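PDB 2PNW: membrane-bound lytic murein transglycosylase, which probably cleaves the glycan strands of bacterial cell-wall peptidoglycan as a lytic transglycosylase of the MltA family. Local coordinates for residues 7-21 with 76-90. Numbering follows the deposited sequence.
Sequences FSIDEVSFRDLPGWG and RQFFETNSVPFRISP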
loop_
_atom_site.group_PDB
_atom_site.type_symbol
_atom_site.label_atom_id
_atom_site.label_comp_id
_atom_site.label_asym_id
_atom_site.label_seq_id
_atom_site.Cartn_x
_atom_site.Cartn_y
_atom_site.Cartn_z
ATOM N N PHE A 7 -18.460 3.860 -12.493
ATOM C CA PHE A 7 -19.006 3.873 -11.101
ATOM C C PHE A 7 -19.738 5.188 -10.799
ATOM O O PHE A 7 -19.598 6.175 -11.525
ATOM C CB PHE A 7 -17.869 3.657 -10.092
ATOM C CG PHE A 7 -16.898 4.808 -10.014
ATOM C CD1 PHE A 7 -17.007 5.753 -8.997
ATOM C CD2 PHE A 7 -15.878 4.953 -10.962
ATOM C CE1 PHE A 7 -16.122 6.817 -8.926
ATOM C CE2 PHE A 7 -14.993 6.016 -10.906
ATOM C CZ PHE A 7 -15.110 6.952 -9.893
ATOM N N SER A 8 -20.513 5.199 -9.720
ATOM C CA SER A 8 -21.180 6.425 -9.295
ATOM C C SER A 8 -20.847 6.787 -7.845
ATOM O O SER A 8 -20.473 5.927 -7.046
ATOM C CB SER A 8 -22.697 6.311 -9.490
ATOM O OG SER A 8 -23.288 5.538 -8.461
ATOM N N ILE A 9 -20.953 8.069 -7.518
ATOM C CA ILE A 9 -20.899 8.476 -6.124
ATOM C C ILE A 9 -22.105 9.333 -5.807
ATOM O O ILE A 9 -22.443 10.250 -6.554
ATOM C CB ILE A 9 -19.566 9.177 -5.708
ATOM C CG1 ILE A 9 -19.473 10.598 -6.275
ATOM C CG2 ILE A 9 -18.350 8.312 -6.069
ATOM C CD1 ILE A 9 -18.254 11.375 -5.779
ATOM N N ASP A 10 -22.750 9.012 -4.700
ATOM C CA ASP A 10 -24.014 9.620 -4.346
ATOM C C ASP A 10 -23.999 10.136 -2.923
ATOM O O ASP A 10 -23.615 9.423 -2.002
ATOM C CB ASP A 10 -25.126 8.590 -4.513
ATOM C CG ASP A 10 -25.199 8.051 -5.928
ATOM O OD1 ASP A 10 -25.639 8.805 -6.826
ATOM O OD2 ASP A 10 -24.789 6.886 -6.141
ATOM N N GLU A 11 -24.443 11.377 -2.752
ATOM C CA GLU A 11 -24.455 12.003 -1.436
ATOM C C GLU A 11 -25.300 11.212 -0.438
ATOM O O GLU A 11 -26.386 10.734 -0.774
ATOM C CB GLU A 11 -24.961 13.439 -1.538
ATOM C CG GLU A 11 -24.938 14.185 -0.218
ATOM C CD GLU A 11 -25.279 15.655 -0.344
ATOM O OE1 GLU A 11 -25.633 16.113 -1.448
ATOM O OE2 GLU A 11 -25.187 16.363 0.676
ATOM N N VAL A 12 -24.779 11.066 0.779
ATOM C CA VAL A 12 -25.534 10.539 1.909
ATOM C C VAL A 12 -25.376 11.532 3.055
ATOM O O VAL A 12 -24.693 12.557 2.908
ATOM C CB VAL A 12 -25.058 9.134 2.359
ATOM C CG1 VAL A 12 -25.323 8.078 1.290
ATOM C CG2 VAL A 12 -23.561 9.144 2.769
ATOM N N SER A 13 -26.024 11.231 4.177
ATOM C CA SER A 13 -25.892 11.972 5.409
ATOM C C SER A 13 -24.977 11.190 6.344
ATOM O O SER A 13 -24.819 9.977 6.173
ATOM C CB SER A 13 -27.281 12.121 6.050
ATOM O OG SER A 13 -27.178 12.247 7.463
ATOM N N PHE A 14 -24.390 11.862 7.339
ATOM C CA PHE A 14 -23.532 11.160 8.306
ATOM C C PHE A 14 -24.314 10.104 9.109
ATOM O O PHE A 14 -23.741 9.107 9.544
ATOM C CB PHE A 14 -22.761 12.134 9.214
ATOM C CG PHE A 14 -21.526 12.724 8.557
ATOM C CD1 PHE A 14 -20.306 12.045 8.591
ATOM C CD2 PHE A 14 -21.589 13.956 7.919
ATOM C CE1 PHE A 14 -19.157 12.591 7.987
ATOM C CE2 PHE A 14 -20.448 14.513 7.309
ATOM C CZ PHE A 14 -19.231 13.814 7.345
ATOM N N ARG A 15 -25.629 10.316 9.251
ATOM C CA ARG A 15 -26.558 9.301 9.787
ATOM C C ARG A 15 -26.606 8.006 8.978
ATOM O O ARG A 15 -27.012 6.977 9.496
ATOM C CB ARG A 15 -27.986 9.853 9.872
ATOM C CG ARG A 15 -28.302 10.573 11.160
ATOM C CD ARG A 15 -27.971 12.045 11.076
ATOM N NE ARG A 15 -29.035 12.860 11.665
ATOM C CZ ARG A 15 -29.037 14.193 11.693
ATOM N NH1 ARG A 15 -28.025 14.882 11.168
ATOM N NH2 ARG A 15 -30.054 14.841 12.257
ATOM N N ASP A 16 -26.213 8.061 7.709
ATOM C CA ASP A 16 -26.226 6.882 6.854
ATOM C C ASP A 16 -24.954 6.028 6.961
ATOM O O ASP A 16 -24.881 4.945 6.376
ATOM C CB ASP A 16 -26.464 7.292 5.399
ATOM C CG ASP A 16 -27.846 7.908 5.177
ATOM O OD1 ASP A 16 -28.845 7.317 5.658
ATOM O OD2 ASP A 16 -27.936 8.978 4.517
ATOM N N LEU A 17 -23.950 6.523 7.678
ATOM C CA LEU A 17 -22.680 5.807 7.806
ATOM C C LEU A 17 -22.764 4.916 9.025
ATOM O O LEU A 17 -22.696 5.405 10.148
ATOM C CB LEU A 17 -21.500 6.790 7.925
ATOM C CG LEU A 17 -20.789 7.369 6.690
ATOM C CD1 LEU A 17 -21.745 7.814 5.617
ATOM C CD2 LEU A 17 -19.888 8.542 7.125
ATOM N N PRO A 18 -22.938 3.598 8.812
ATOM C CA PRO A 18 -23.150 2.702 9.947
ATOM C C PRO A 18 -21.953 2.696 10.888
ATOM O O PRO A 18 -20.810 2.495 10.448
ATOM C CB PRO A 18 -23.341 1.335 9.288
ATOM C CG PRO A 18 -23.761 1.646 7.877
ATOM C CD PRO A 18 -22.955 2.864 7.533
ATOM N N GLY A 19 -22.221 2.964 12.161
ATOM C CA GLY A 19 -21.196 3.002 13.183
ATOM C C GLY A 19 -20.413 4.304 13.264
ATOM O O GLY A 19 -19.517 4.408 14.080
ATOM N N TRP A 20 -20.750 5.286 12.427
ATOM C CA TRP A 20 -20.094 6.609 12.463
ATOM C C TRP A 20 -20.056 7.154 13.885
ATOM O O TRP A 20 -18.995 7.528 14.401
ATOM C CB TRP A 20 -20.801 7.612 11.526
ATOM C CG TRP A 20 -20.306 9.026 11.692
ATOM C CD1 TRP A 20 -20.927 10.051 12.353
ATOM C CD2 TRP A 20 -19.064 9.550 11.220
ATOM N NE1 TRP A 20 -20.153 11.191 12.299
ATOM C CE2 TRP A 20 -19.000 10.904 11.615
ATOM C CE3 TRP A 20 -18.004 9.006 10.480
ATOM C CZ2 TRP A 20 -17.908 11.727 11.307
ATOM C CZ3 TRP A 20 -16.916 9.831 10.163
ATOM C CH2 TRP A 20 -16.881 11.174 10.581
ATOM N N GLY A 21 -21.218 7.169 14.531
ATOM C CA GLY A 21 -21.340 7.668 15.893
ATOM C C GLY A 21 -20.462 7.003 16.935
ATOM O O GLY A 21 -20.232 7.569 18.017
ATOM N N ARG A 76 -15.283 13.783 15.339
ATOM C CA ARG A 76 -16.354 13.503 14.373
ATOM C C ARG A 76 -17.001 14.802 13.892
ATOM O O ARG A 76 -17.309 14.933 12.703
ATOM C CB ARG A 76 -17.429 12.573 14.966
ATOM C CG ARG A 76 -16.949 11.158 15.253
ATOM C CD ARG A 76 -18.103 10.242 15.635
ATOM N NE ARG A 76 -18.762 10.724 16.848
ATOM C CZ ARG A 76 -18.459 10.331 18.085
ATOM N NH1 ARG A 76 -17.494 9.435 18.298
ATOM N NH2 ARG A 76 -19.129 10.836 19.117
ATOM N N GLN A 77 -17.209 15.753 14.810
ATOM C CA GLN A 77 -17.879 17.014 14.475
ATOM C C GLN A 77 -17.080 17.809 13.465
ATOM O O GLN A 77 -17.649 18.457 12.586
ATOM C CB GLN A 77 -18.140 17.872 15.727
ATOM C CG GLN A 77 -18.927 19.166 15.424
ATOM C CD GLN A 77 -20.347 18.893 14.934
ATOM O OE1 GLN A 77 -21.136 18.247 15.620
ATOM N NE2 GLN A 77 -20.677 19.393 13.748
ATOM N N PHE A 78 -15.757 17.770 13.584
ATOM C CA PHE A 78 -14.927 18.398 12.578
ATOM C C PHE A 78 -15.332 17.963 11.163
ATOM O O PHE A 78 -15.522 18.806 10.266
ATOM C CB PHE A 78 -13.446 18.058 12.787
ATOM C CG PHE A 78 -12.585 18.512 11.644
ATOM C CD1 PHE A 78 -12.247 19.857 11.516
ATOM C CD2 PHE A 78 -12.139 17.599 10.671
ATOM C CE1 PHE A 78 -11.478 20.313 10.417
ATOM C CE2 PHE A 78 -11.390 18.030 9.583
ATOM C CZ PHE A 78 -11.050 19.397 9.454
ATOM N N PHE A 79 -15.443 16.653 10.958
ATOM C CA PHE A 79 -15.775 16.117 9.628
ATOM C C PHE A 79 -17.202 16.450 9.203
ATOM O O PHE A 79 -17.443 16.780 8.034
ATOM C CB PHE A 79 -15.494 14.603 9.541
ATOM C CG PHE A 79 -14.027 14.276 9.602
ATOM C CD1 PHE A 79 -13.201 14.492 8.489
ATOM C CD2 PHE A 79 -13.453 13.825 10.784
ATOM C CE1 PHE A 79 -11.822 14.231 8.551
ATOM C CE2 PHE A 79 -12.071 13.574 10.854
ATOM C CZ PHE A 79 -11.264 13.785 9.738
ATOM N N GLU A 80 -18.139 16.351 10.144
ATOM C CA GLU A 80 -19.547 16.715 9.881
ATOM C C GLU A 80 -19.721 18.152 9.432
ATOM O O GLU A 80 -20.533 18.416 8.565
ATOM C CB GLU A 80 -20.427 16.432 11.103
ATOM C CG GLU A 80 -20.358 14.977 11.526
ATOM C CD GLU A 80 -21.449 14.574 12.489
ATOM O OE1 GLU A 80 -22.573 15.127 12.372
ATOM O OE2 GLU A 80 -21.177 13.693 13.348
ATOM N N THR A 81 -18.937 19.064 9.999
ATOM C CA THR A 81 -18.970 20.478 9.658
ATOM C C THR A 81 -18.282 20.779 8.320
ATOM O O THR A 81 -18.761 21.620 7.547
ATOM C CB THR A 81 -18.318 21.323 10.787
ATOM O OG1 THR A 81 -19.078 21.182 11.981
ATOM C CG2 THR A 81 -18.235 22.820 10.429
ATOM N N ASN A 82 -17.183 20.076 8.042
ATOM C CA ASN A 82 -16.245 20.502 7.005
ATOM C C ASN A 82 -16.130 19.579 5.788
ATOM O O ASN A 82 -15.385 19.866 4.836
ATOM C CB ASN A 82 -14.873 20.746 7.642
ATOM C CG ASN A 82 -14.889 21.909 8.601
ATOM O OD1 ASN A 82 -15.264 23.028 8.228
ATOM N ND2 ASN A 82 -14.507 21.655 9.854
ATOM N N SER A 83 -16.892 18.489 5.800
ATOM C CA SER A 83 -16.895 17.571 4.668
ATOM C C SER A 83 -18.295 17.019 4.393
ATOM O O SER A 83 -19.193 17.099 5.248
ATOM C CB SER A 83 -15.899 16.435 4.899
ATOM O OG SER A 83 -16.339 15.560 5.936
ATOM N N VAL A 84 -18.472 16.459 3.201
ATOM C CA VAL A 84 -19.744 15.859 2.796
ATOM C C VAL A 84 -19.491 14.427 2.334
ATOM O O VAL A 84 -18.650 14.217 1.462
ATOM C CB VAL A 84 -20.376 16.650 1.639
ATOM C CG1 VAL A 84 -21.707 15.998 1.198
ATOM C CG2 VAL A 84 -20.576 18.115 2.026
ATOM N N PRO A 85 -20.226 13.438 2.903
ATOM C CA PRO A 85 -20.005 12.031 2.572
ATOM C C PRO A 85 -20.794 11.566 1.343
ATOM O O PRO A 85 -21.961 11.977 1.134
ATOM C CB PRO A 85 -20.507 11.290 3.816
ATOM C CG PRO A 85 -21.506 12.226 4.470
ATOM C CD PRO A 85 -21.335 13.608 3.868
ATOM N N PHE A 86 -20.163 10.694 0.564
ATOM C CA PHE A 86 -20.750 10.126 -0.652
ATOM C C PHE A 86 -20.476 8.626 -0.673
ATOM O O PHE A 86 -19.334 8.202 -0.471
ATOM C CB PHE A 86 -20.095 10.736 -1.890
ATOM C CG PHE A 86 -20.409 12.181 -2.108
ATOM C CD1 PHE A 86 -21.352 12.557 -3.056
ATOM C CD2 PHE A 86 -19.760 13.170 -1.384
ATOM C CE1 PHE A 86 -21.644 13.897 -3.275
ATOM C CE2 PHE A 86 -20.053 14.515 -1.589
ATOM C CZ PHE A 86 -20.999 14.876 -2.547
ATOM N N ARG A 87 -21.513 7.830 -0.906
ATOM C CA ARG A 87 -21.352 6.391 -1.102
ATOM C C ARG A 87 -20.733 6.158 -2.470
ATOM O O ARG A 87 -21.187 6.724 -3.466
ATOM C CB ARG A 87 -22.711 5.678 -1.026
ATOM C CG ARG A 87 -22.630 4.152 -1.048
ATOM C CD ARG A 87 -24.040 3.507 -1.032
ATOM N NE ARG A 87 -24.612 3.539 0.320
ATOM C CZ ARG A 87 -25.631 4.312 0.682
ATOM N NH1 ARG A 87 -26.223 5.100 -0.215
ATOM N NH2 ARG A 87 -26.067 4.290 1.940
ATOM N N ILE A 88 -19.684 5.350 -2.520
ATOM C CA ILE A 88 -19.100 4.952 -3.799
ATOM C C ILE A 88 -19.765 3.642 -4.241
ATOM O O ILE A 88 -19.755 2.658 -3.502
ATOM C CB ILE A 88 -17.572 4.775 -3.712
ATOM C CG1 ILE A 88 -16.903 6.092 -3.280
ATOM C CG2 ILE A 88 -16.999 4.278 -5.061
ATOM C CD1 ILE A 88 -15.425 5.945 -2.898
ATOM N N SER A 89 -20.349 3.635 -5.438
ATOM C CA SER A 89 -20.985 2.414 -5.959
ATOM C C SER A 89 -20.305 1.943 -7.238
ATOM O O SER A 89 -20.461 2.590 -8.280
ATOM C CB SER A 89 -22.472 2.658 -6.215
ATOM O OG SER A 89 -23.166 2.871 -5.000
ATOM N N PRO A 90 -19.563 0.814 -7.171
ATOM C CA PRO A 90 -18.816 0.242 -8.296
ATOM C C PRO A 90 -19.688 -0.039 -9.533
ATOM O O PRO A 90 -20.864 -0.360 -9.375
ATOM C CB PRO A 90 -18.306 -1.084 -7.732
ATOM C CG PRO A 90 -18.223 -0.840 -6.263
ATOM C CD PRO A 90 -19.421 -0.014 -5.961
HETATM O O HOH W 1 -23.330 5.496 -4.784
#
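The Phe14 ring is held between Pro85 and Glu80. Pro85 CG stands 3.8 Å from the ring centroid and 12° off its normal, whereas Glu80 CG covers the opposite face, offset toward the rim; both are CH-pi contacts. Ser83 O meets the ring edge near its plane. Beyond CG, the extended Glu80 chain carries its carboxylate to the indole: Trp20 NE1 donates to Glu80 OE2 at 2.9 Å, almost straight (169°), with the acceptor in the indole plane but the donor above the carboxylate plane. One indole face receives Phe14 CD1, the other Arg76 CD. Bent at chi3 (-61°), Arg76 lays its guanidinium beneath Gly21 O, which sits 3.2 Å above the plane; NH2 is salt-bridged to Glu73.

The helix ends at Asn82 and strand 83-89 begins at Ser83, antiparallel to strand 8-11. Ser8/Ser89 and Asp10/Arg87 are hydrogen-bonded pairs, each with two backbone N-H...O bonds; Ile9/Ile88 and Glu11/Phe86 are non-hydrogen-bonded, and Val12 N to Pro85 O (3.0 Å) continues the ladder. The other edge of strand 83-89 bonds to strand 353-363, largely within the 3D domain, whose relatives form double-psi beta-barrels; the N-terminal strand thus probably adds to a sheet of that domain.

On the face carrying Ile9, its CG2 lies alongside Ile88 CG1 at 3.8 Å, and Tyr370 touches both Ile9 and Phe86. Glu11 passes Val84 CG1 to a salt bridge with Arg371. Across the sheet, a water accepts from Ser89 OG and donates to Arg87 O, while Ser8 OG donates to Asp10 OD2 on its syn side (3.1 Å).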